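Local coordinates for protein LS-24 (Lathyrus sativus, PDB 3LP9) that probably binds hemin as a monomer or spermine as a dimer, and may act in the oxidative stress response and polyamine biosynthesis, at residues N81-I86 with D106-F111; A18-N23 with P219-I224. One frame throughout, in Å; residues are numbered along the deposited sequence.

Interaction 1 of 2, residues N81-I86 with D106-F111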
loop_
_atom_site.group_PDB
_atom_site.type_symbol
_atom_site.label_atom_id
_atom_site.label_comp_id
_atom_site.label_asym_id
_atom_site.label_seq_id
_atom_site.Cartn_x
_atom_site.Cartn_y
_atom_site.Cartn_z
ATOM N N ASN A 81 -7.094 -1.212 2.181
ATOM C CA ASN A 81 -7.154 -2.612 1.662
ATOM C C ASN A 81 -5.943 -3.538 1.905
ATOM O O ASN A 81 -5.914 -4.688 1.467
ATOM C CB ASN A 81 -7.545 -2.600 0.144
ATOM C CG ASN A 81 -6.631 -1.781 -0.682
ATOM O OD1 ASN A 81 -6.214 -0.681 -0.255
ATOM N ND2 ASN A 81 -6.258 -2.300 -1.891
ATOM N N PHE A 82 -4.939 -2.978 2.579
ATOM C CA PHE A 82 -3.664 -3.666 2.885
ATOM C C PHE A 82 -3.621 -4.029 4.349
ATOM O O PHE A 82 -4.337 -3.449 5.181
ATOM C CB PHE A 82 -2.474 -2.779 2.477
ATOM C CG PHE A 82 -2.421 -2.491 0.995
ATOM C CD1 PHE A 82 -1.701 -3.326 0.113
ATOM C CD2 PHE A 82 -3.102 -1.372 0.443
ATOM C CE1 PHE A 82 -1.661 -3.074 -1.285
ATOM C CE2 PHE A 82 -3.078 -1.140 -0.909
ATOM C CZ PHE A 82 -2.349 -1.992 -1.765
ATOM N N CYS A 83 -2.868 -5.078 4.661
ATOM C CA CYS A 83 -2.659 -5.496 6.035
ATOM C C CYS A 83 -1.259 -6.090 6.229
ATOM O O CYS A 83 -0.556 -6.472 5.270
ATOM C CB CYS A 83 -3.721 -6.494 6.477
ATOM S SG CYS A 83 -3.489 -8.073 5.846
ATOM N N ALA A 84 -0.836 -6.161 7.474
ATOM C CA ALA A 84 0.519 -6.696 7.783
ATOM C C ALA A 84 0.496 -7.422 9.133
ATOM O O ALA A 84 -0.270 -7.049 10.029
ATOM C CB ALA A 84 1.583 -5.588 7.729
ATOM N N LEU A 85 1.323 -8.445 9.264
ATOM C CA LEU A 85 1.535 -9.084 10.552
ATOM C C LEU A 85 2.849 -8.583 11.156
ATOM O O LEU A 85 3.870 -8.773 10.564
ATOM C CB LEU A 85 1.586 -10.571 10.396
ATOM C CG LEU A 85 1.808 -11.349 11.678
ATOM C CD1 LEU A 85 0.567 -11.100 12.573
ATOM C CD2 LEU A 85 2.053 -12.803 11.464
ATOM N N ILE A 86 2.824 -7.945 12.317
ATOM C CA ILE A 86 4.018 -7.375 12.926
ATOM C C ILE A 86 4.388 -7.984 14.298
ATOM O O ILE A 86 3.589 -8.661 14.948
ATOM C CB ILE A 86 3.886 -5.818 13.124
ATOM C CG1 ILE A 86 2.935 -5.509 14.310
ATOM C CG2 ILE A 86 3.451 -5.156 11.829
ATOM C CD1 ILE A 86 2.807 -3.987 14.637
ATOM N N ASP A 106 -5.977 -11.087 -0.124
ATOM C CA ASP A 106 -4.973 -12.049 -0.416
ATOM C C ASP A 106 -4.397 -12.727 0.845
ATOM O O ASP A 106 -4.107 -13.932 0.831
ATOM C CB ASP A 106 -3.973 -11.389 -1.399
ATOM C CG ASP A 106 -2.492 -11.699 -1.103
ATOM O OD1 ASP A 106 -1.949 -12.870 -1.229
ATOM O OD2 ASP A 106 -1.813 -10.678 -0.808
ATOM N N VAL A 107 -4.313 -12.026 1.978
ATOM C CA VAL A 107 -3.880 -12.710 3.226
ATOM C C VAL A 107 -5.054 -13.497 3.787
ATOM O O VAL A 107 -4.877 -14.633 4.335
ATOM C CB VAL A 107 -3.378 -11.729 4.301
ATOM C CG1 VAL A 107 -3.220 -12.445 5.678
ATOM C CG2 VAL A 107 -2.065 -11.079 3.847
ATOM N N PHE A 108 -6.242 -12.902 3.646
ATOM C CA PHE A 108 -7.479 -13.544 4.046
ATOM C C PHE A 108 -8.382 -13.797 2.852
ATOM O O PHE A 108 -9.300 -13.027 2.650
ATOM C CB PHE A 108 -8.211 -12.680 5.093
ATOM C CG PHE A 108 -7.378 -12.339 6.290
ATOM C CD1 PHE A 108 -7.071 -13.311 7.247
ATOM C CD2 PHE A 108 -6.897 -11.044 6.469
ATOM C CE1 PHE A 108 -6.282 -13.014 8.378
ATOM C CE2 PHE A 108 -6.101 -10.717 7.607
ATOM C CZ PHE A 108 -5.789 -11.706 8.537
ATOM N N PRO A 109 -8.123 -14.878 2.050
ATOM C CA PRO A 109 -8.894 -15.038 0.815
ATOM C C PRO A 109 -10.430 -15.018 0.999
ATOM O O PRO A 109 -11.156 -14.445 0.163
ATOM C CB PRO A 109 -8.349 -16.377 0.227
ATOM C CG PRO A 109 -6.902 -16.381 0.739
ATOM C CD PRO A 109 -7.084 -15.932 2.168
ATOM N N PHE A 110 -10.908 -15.662 2.077
ATOM C CA PHE A 110 -12.355 -15.765 2.344
ATOM C C PHE A 110 -13.053 -14.391 2.394
ATOM O O PHE A 110 -14.298 -14.333 2.484
ATOM C CB PHE A 110 -12.630 -16.521 3.663
ATOM C CG PHE A 110 -11.921 -15.939 4.843
ATOM C CD1 PHE A 110 -10.706 -16.431 5.237
ATOM C CD2 PHE A 110 -12.452 -14.878 5.532
ATOM C CE1 PHE A 110 -10.033 -15.857 6.297
ATOM C CE2 PHE A 110 -11.799 -14.303 6.581
ATOM C CZ PHE A 110 -10.579 -14.771 6.970
ATOM N N PHE A 111 -12.270 -13.299 2.339
ATOM C CA PHE A 111 -12.801 -11.955 2.425
ATOM C C PHE A 111 -12.988 -11.356 1.076
ATOM O O PHE A 111 -13.670 -10.348 0.949
ATOM C CB PHE A 111 -11.906 -11.027 3.245
ATOM C CG PHE A 111 -12.289 -10.947 4.700
ATOM C CD1 PHE A 111 -13.548 -11.347 5.126
ATOM C CD2 PHE A 111 -11.373 -10.528 5.643
ATOM C CE1 PHE A 111 -13.895 -11.335 6.472
ATOM C CE2 PHE A 111 -11.694 -10.496 6.977
ATOM C CZ PHE A 111 -12.962 -10.891 7.407
#

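Interaction 2 of 2, residues A18-N23 with P219-I224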
loop_
_atom_site.group_PDB
_atom_site.type_symbol
_atom_site.label_atom_id
_atom_site.label_comp_id
_atom_site.label_asym_id
_atom_site.label_seq_id
_atom_site.Cartn_x
_atom_site.Cartn_y
_atom_site.Cartn_z
ATOM N N ALA A 18 -2.339 -1.420 26.341
ATOM C CA ALA A 18 -2.975 -1.495 25.053
ATOM C C ALA A 18 -2.468 -0.332 24.170
ATOM O O ALA A 18 -2.156 0.727 24.671
ATOM C CB ALA A 18 -4.447 -1.457 25.213
ATOM N N TYR A 19 -2.337 -0.574 22.855
ATOM C CA TYR A 19 -1.947 0.445 21.866
ATOM C C TYR A 19 -3.223 0.982 21.155
ATOM O O TYR A 19 -4.094 0.209 20.711
ATOM C CB TYR A 19 -0.971 -0.182 20.840
ATOM C CG TYR A 19 0.325 -0.689 21.406
ATOM C CD1 TYR A 19 1.476 0.120 21.381
ATOM C CD2 TYR A 19 0.428 -1.964 21.971
ATOM C CE1 TYR A 19 2.728 -0.338 21.890
ATOM C CE2 TYR A 19 1.659 -2.432 22.484
ATOM C CZ TYR A 19 2.805 -1.599 22.441
ATOM O OH TYR A 19 4.014 -1.965 22.997
ATOM N N PHE A 20 -3.344 2.309 21.090
ATOM C CA PHE A 20 -4.516 2.948 20.482
ATOM C C PHE A 20 -3.949 3.672 19.302
ATOM O O PHE A 20 -2.928 4.368 19.441
ATOM C CB PHE A 20 -5.193 3.967 21.427
ATOM C CG PHE A 20 -5.898 3.370 22.631
ATOM C CD1 PHE A 20 -6.080 2.014 22.780
ATOM C CD2 PHE A 20 -6.433 4.210 23.600
ATOM C CE1 PHE A 20 -6.727 1.506 23.837
ATOM C CE2 PHE A 20 -7.094 3.711 24.650
ATOM C CZ PHE A 20 -7.215 2.320 24.777
ATOM N N PHE A 21 -4.561 3.506 18.144
ATOM C CA PHE A 21 -4.100 4.193 16.965
ATOM C C PHE A 21 -5.056 5.305 16.557
ATOM O O PHE A 21 -6.254 5.082 16.373
ATOM C CB PHE A 21 -3.817 3.193 15.822
ATOM C CG PHE A 21 -2.809 2.142 16.192
ATOM C CD1 PHE A 21 -1.455 2.438 16.183
ATOM C CD2 PHE A 21 -3.223 0.908 16.633
ATOM C CE1 PHE A 21 -0.517 1.496 16.604
ATOM C CE2 PHE A 21 -2.304 -0.050 17.059
ATOM C CZ PHE A 21 -0.928 0.249 17.043
ATOM N N ILE A 22 -4.500 6.492 16.431
ATOM C CA ILE A 22 -5.278 7.710 16.163
ATOM C C ILE A 22 -4.586 8.441 15.049
ATOM O O ILE A 22 -3.382 8.672 15.144
ATOM C CB ILE A 22 -5.327 8.670 17.385
ATOM C CG1 ILE A 22 -5.515 7.900 18.686
ATOM C CG2 ILE A 22 -6.403 9.792 17.206
ATOM C CD1 ILE A 22 -5.419 8.726 19.879
ATOM N N ASN A 23 -5.330 8.815 13.995
ATOM C CA ASN A 23 -4.735 9.460 12.827
ATOM C C ASN A 23 -3.540 8.628 12.335
ATOM O O ASN A 23 -3.673 7.464 12.079
ATOM C CB ASN A 23 -4.386 10.944 13.116
ATOM C CG ASN A 23 -5.609 11.745 13.549
ATOM O OD1 ASN A 23 -6.748 11.420 13.171
ATOM N ND2 ASN A 23 -5.394 12.784 14.356
ATOM N N PRO A 219 -9.367 9.482 32.456
ATOM C CA PRO A 219 -8.981 10.882 32.532
ATOM C C PRO A 219 -7.578 11.238 31.985
ATOM O O PRO A 219 -7.362 12.366 31.550
ATOM C CB PRO A 219 -9.118 11.191 34.033
ATOM C CG PRO A 219 -10.201 10.322 34.475
ATOM C CD PRO A 219 -9.855 9.026 33.783
ATOM N N SER A 220 -6.641 10.297 32.025
ATOM C CA SER A 220 -5.301 10.446 31.402
ATOM C C SER A 220 -5.345 10.782 29.894
ATOM O O SER A 220 -4.356 11.269 29.318
ATOM C CB SER A 220 -4.551 9.144 31.614
ATOM O OG SER A 220 -5.136 8.101 30.817
ATOM N N LEU A 221 -6.505 10.562 29.244
ATOM C CA LEU A 221 -6.691 10.853 27.784
ATOM C C LEU A 221 -7.449 12.152 27.570
ATOM O O LEU A 221 -7.909 12.416 26.486
ATOM C CB LEU A 221 -7.440 9.715 27.084
ATOM C CG LEU A 221 -6.821 8.288 27.151
ATOM C CD1 LEU A 221 -7.816 7.288 26.601
ATOM C CD2 LEU A 221 -5.482 8.227 26.416
ATOM N N LYS A 222 -7.577 12.949 28.604
ATOM C CA LYS A 222 -8.455 14.107 28.611
ATOM C C LYS A 222 -8.219 15.017 27.425
ATOM O O LYS A 222 -9.190 15.369 26.698
ATOM C CB LYS A 222 -8.344 14.905 29.913
ATOM C CG LYS A 222 -9.694 15.478 30.382
ATOM C CD LYS A 222 -10.549 14.342 30.917
ATOM C CE LYS A 222 -10.854 14.510 32.425
ATOM N NZ LYS A 222 -12.248 15.051 32.380
ATOM N N ASP A 223 -6.970 15.413 27.196
ATOM C CA ASP A 223 -6.802 16.299 26.057
ATOM C C ASP A 223 -5.941 15.661 24.994
ATOM O O ASP A 223 -5.217 16.344 24.297
ATOM C CB ASP A 223 -6.411 17.750 26.434
ATOM C CG ASP A 223 -5.572 17.855 27.726
ATOM O OD1 ASP A 223 -4.366 17.470 27.658
ATOM O OD2 ASP A 223 -6.105 18.343 28.781
ATOM N N ILE A 224 -6.074 14.333 24.871
ATOM C CA ILE A 224 -5.458 13.564 23.813
ATOM C C ILE A 224 -6.582 13.158 22.905
ATOM O O ILE A 224 -6.364 12.802 21.751
ATOM C CB ILE A 224 -4.738 12.283 24.385
ATOM C CG1 ILE A 224 -3.574 12.694 25.314
ATOM C CG2 ILE A 224 -4.333 11.352 23.297
ATOM C CD1 ILE A 224 -2.477 11.641 25.508
#

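Interaction 1 of 2, residues N81-I86 with D106-F111
Cys83 meets the other segment through its sulfur alone, and Val107 and Phe108 share that single atom between them. SG lies 3.9 Å from Val107 CG2 and 4.0 Å from Val107 CB, while Phe108 CE2 comes to 4.1 Å from the same SG. The approach to the ring is oblique: SG stands 5.3 Å from the centroid of Phe108 and 63° off the ring normal, a cysteine sulfur-aromatic contact. No hydrogen bond crosses, so dispersion and shape carry the contact.

The torsions place the three groups. With chi1 of 76°, Cys83 SG sits between its own backbone N and carbonyl carbon, from where it reaches out of the strand. Val107 has CG1 anti to its backbone N (chi1 168°), and the two methyls then divide the work, CG2 on the sulfur and CG1 3.8 Å above the plane of the Phe108 ring, over its centre. Phe108 is also the first residue after helix 104-107 to leave helical phi/psi.

Farther out, Cys83 is backbone-bonded to Lys102 of the adjoining strand and also packs on Phe78, while Phe108 meets the Phe76 ring and Ile143 of strand 139-144. At Asp106, OD2 hydrogen-bonds Tyr62 OH of the second subunit. The arrangement thus fits the seam between consecutive blades of the hemopexin-type four-bladed β-propeller, where the chain leaving one sheet packs back on it before entering the next.

Interaction 2 of 2, residues A18-N23 with P219-I224
Phe20 presents the rim of its ring to Leu221, whose CD1 methyl arrives near the ring plane instead of over a face; the closest pair is Phe20 CE2 and Leu221 CD1, 4.1 Å apart. The two side chains cross at roughly a right angle. This is a meeting of the two ends of a hemopexin-type four-bladed β-propeller: strand 17-22 belongs to the first sheet of the chain, and residues 219-224 follow helix 214-217 near the C terminus.

Strand alternation selects the residues that take part. Phe20 and Ile22, two apart, both point toward the C-terminal segment, whereas Tyr19 and Phe21 turn their rings to other partners. Leu221 has CG anti to its carbonyl carbon (chi1 -58°) and CD1 anti to CA (chi2 171°), which carries that methyl out to the ring. The 219-224 segment is itself curled by two backbone bonds, Lys222 N to Pro219 O and Ile224 N to Leu221 O, the latter joining the two residues of the segment that meet the strand.

Around this pair, Phe20 also makes an edge-to-face contact with Phe189 of strand 185-190, adding a direct link between the first and last sheets. Ser220 OG hydrogen-bonds Asp38 OD2, and Ile22 touches Leu227, the final residue. The second point of contact is looser and purely aliphatic: with chi2 at 173°, the chain of Ile22 stretches out so that its CD1 ends 4.4 Å from Ile224 CG2.

From the N terminus, the chain first lays down segment 18-23, on strand 17-22, whose partner in interaction 2 arrives only after 195 intervening residues. Inside that long loop, segment 81-86, on strand 82-87 of the second sheet, is followed after 19 residues by 106-111, so interaction 1 closes a short loop nested within the large one. Interaction 1 ties the second sheet to the connection leading to the third; interaction 2 joins the first sheet to the chain's end, consistent with closure of the propeller between its first and last blades. Their centres are 26 Å apart, on opposite sides of the chain's centre, and the two contacts do not touch.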